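PDB 6WPX: BlEst2 from Bacillus licheniformis, which probably hydrolyses ester bonds as a bacterial lipase-like esterase, crystallised here in a propeptide form whose C-terminal domain is autoinhibitory. Local coordinates for residues A154-A157 with Y158-W161. Residues are numbered along the deposited sequence; the frame is centred on the assembly and turned at random.
Sequences ADLA and YSNW
At the C-terminal end of helix 152-157, Tyr-158 N gives the last i-to-i-4 bond to Ala-154 O (3.1 Å), after which the chain tightens to an i-to-i-3 bond from Ser-159 N to Leu-156 O (3.0 Å), and Ser-159 alone adopts an extended backbone. The hydroxyl of Ser-159 doubles back on the same carbonyl: Ser-159 OG donates to Leu-156 O over 2.7 Å, lying in the carbonyl plane on a lone pair, whereas Ser-159 N comes from above that plane. One residue thus grips a single oxygen with two donors from different directions. A chi1 of 75° sets Ser-159 OG between its own backbone N and carbonyl carbon, which turns it back to the helix end, where it also lies 4.1 Å from Leu-156 CD1.

Helix 152-157 follows strand 138-144 of the alpha/beta-hydrolase sheet, and the loop it ends in reaches the beta-rich C-terminal part of the chain: Leu-156 and Ser-159 both touch Ile-468 of strand 462-473, and Trp-161 NE1 is hydrogen-bonded to Asp-452.

The ring of Tyr-158 stands out from the side of the helix end, its CD1 edge turned to Ala-154 O, with CG anti to the carbonyl carbon (chi1 -82°). Ala-154 O therefore meets the ring at its edge, in plane, 3.3 Å from Tyr-158 CD1, while still accepting the backbone bond. The methyl group of Ala-157 stands 4.2 Å from the same CD1, a loose apolar touch. Tyr-416 packs edge-to-face with Tyr-158, and its hydroxyl is hydrogen-bonded to Tyr-158 O. Water 1 donates to both Ala-157 O and Ser-159 O, bridging the last residue of the helix to Ser-159.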
ATOM      1  N   ALA A 154       2.564  -3.336  -0.297  1.00 13.18           N
ATOM      2  CA  ALA A 154       3.900  -3.519  -0.858  1.00 16.00           C
ATOM      3  C   ALA A 154       4.695  -4.431   0.086  1.00 19.51           C
ATOM      4  O   ALA A 154       5.411  -5.289  -0.402  1.00 20.62           O
ATOM      5  CB  ALA A 154       4.611  -2.176  -1.045  1.00 16.64           C
ATOM      6  N   ASP A 155       4.521  -4.286   1.433  1.00 16.76           N
ATOM      7  CA  ASP A 155       5.192  -5.155   2.409  1.00 17.34           C
ATOM      8  C   ASP A 155       4.780  -6.585   2.161  1.00 20.44           C
ATOM      9  O   ASP A 155       5.625  -7.480   2.196  1.00 20.64           O
ATOM     10  CB  ASP A 155       4.824  -4.793   3.847  1.00 17.71           C
ATOM     11  CG  ASP A 155       5.302  -3.432   4.257  1.00 20.82           C
ATOM     12  OD1 ASP A 155       6.087  -2.829   3.502  1.00 19.01           O
ATOM     13  OD2 ASP A 155       4.932  -2.985   5.358  1.00 19.39           O
ATOM     14  N   LEU A 156       3.477  -6.786   1.896  1.00 15.47           N
ATOM     15  CA  LEU A 156       2.906  -8.092   1.583  1.00 15.42           C
ATOM     16  C   LEU A 156       3.521  -8.670   0.315  1.00 18.13           C
ATOM     17  O   LEU A 156       3.957  -9.824   0.344  1.00 16.36           O
ATOM     18  CB  LEU A 156       1.360  -8.034   1.481  1.00 14.25           C
ATOM     19  CG  LEU A 156       0.654  -9.316   1.032  1.00 15.63           C
ATOM     20  CD1 LEU A 156       0.821 -10.457   2.064  1.00 14.42           C
ATOM     21  CD2 LEU A 156      -0.843  -9.052   0.767  1.00 16.24           C
ATOM     22  N   ALA A 157       3.574  -7.880  -0.779  1.00 14.71           N
ATOM     23  CA  ALA A 157       4.138  -8.290  -2.072  1.00 14.77           C
ATOM     24  C   ALA A 157       5.599  -8.773  -1.971  1.00 17.34           C
ATOM     25  O   ALA A 157       6.020  -9.621  -2.751  1.00 15.63           O
ATOM     26  CB  ALA A 157       4.071  -7.136  -3.057  1.00 16.08           C
ATOM     27  N   TYR A 158       6.380  -8.170  -1.073  1.00 14.65           N
ATOM     28  CA  TYR A 158       7.786  -8.492  -0.878  1.00 15.88           C
ATOM     29  C   TYR A 158       8.028  -9.561   0.198  1.00 19.96           C
ATOM     30  O   TYR A 158       9.174  -9.894   0.488  1.00 22.43           O
ATOM     31  CB  TYR A 158       8.574  -7.208  -0.584  1.00 16.88           C
ATOM     32  CG  TYR A 158       8.916  -6.500  -1.866  1.00 18.39           C
ATOM     33  CD1 TYR A 158       7.970  -5.711  -2.521  1.00 18.19           C
ATOM     34  CD2 TYR A 158      10.148  -6.702  -2.491  1.00 19.87           C
ATOM     35  CE1 TYR A 158       8.251  -5.116  -3.749  1.00 18.48           C
ATOM     36  CE2 TYR A 158      10.433  -6.122  -3.731  1.00 21.16           C
ATOM     37  CZ  TYR A 158       9.481  -5.325  -4.348  1.00 24.75           C
ATOM     38  OH  TYR A 158       9.759  -4.734  -5.546  1.00 28.58           O
ATOM     39  N   SER A 159       6.964 -10.129   0.749  1.00 15.10           N
ATOM     40  CA  SER A 159       7.084 -11.130   1.818  1.00 14.67           C
ATOM     41  C   SER A 159       7.272 -12.538   1.286  1.00 18.19           C
ATOM     42  O   SER A 159       7.046 -12.789   0.103  1.00 18.72           O
ATOM     43  CB  SER A 159       5.905 -11.039   2.785  1.00 16.43           C
ATOM     44  OG  SER A 159       4.734 -11.583   2.197  1.00 16.92           O
ATOM     45  N   ASN A 160       7.758 -13.447   2.146  1.00 16.16           N
ATOM     46  CA  ASN A 160       8.030 -14.828   1.762  1.00 16.39           C
ATOM     47  C   ASN A 160       6.861 -15.535   1.103  1.00 18.56           C
ATOM     48  O   ASN A 160       7.055 -16.104   0.045  1.00 19.88           O
ATOM     49  CB  ASN A 160       8.544 -15.641   2.972  1.00 14.33           C
ATOM     50  CG  ASN A 160       9.956 -15.266   3.322  1.00 32.15           C
ATOM     51  OD1 ASN A 160      10.212 -14.166   3.801  1.00 27.49           O
ATOM     52  ND2 ASN A 160      10.900 -16.149   3.053  1.00 17.82           N
ATOM     53  N   TRP A 161       5.673 -15.521   1.714  1.00 14.30           N
ATOM     54  CA  TRP A 161       4.535 -16.250   1.121  1.00 15.01           C
ATOM     55  C   TRP A 161       4.118 -15.726  -0.242  1.00 18.76           C
ATOM     56  O   TRP A 161       3.621 -16.502  -1.040  1.00 17.78           O
ATOM     57  CB  TRP A 161       3.322 -16.324   2.059  1.00 13.19           C
ATOM     58  CG  TRP A 161       3.527 -17.134   3.311  1.00 13.43           C
ATOM     59  CD1 TRP A 161       3.367 -16.707   4.601  1.00 15.93           C
ATOM     60  CD2 TRP A 161       3.841 -18.538   3.388  1.00 14.42           C
ATOM     61  NE1 TRP A 161       3.613 -17.743   5.476  1.00 16.12           N
ATOM     62  CE2 TRP A 161       3.913 -18.876   4.758  1.00 17.92           C
ATOM     63  CE3 TRP A 161       4.128 -19.529   2.430  1.00 16.17           C
ATOM     64  CZ2 TRP A 161       4.223 -20.164   5.192  1.00 17.99           C
ATOM     65  CZ3 TRP A 161       4.446 -20.802   2.865  1.00 18.64           C
ATOM     66  CH2 TRP A 161       4.490 -21.109   4.230  1.00 19.41           C
TER
HETATM   67  O   HOH W   1       7.684 -11.724  -2.304  1.00 16.61           O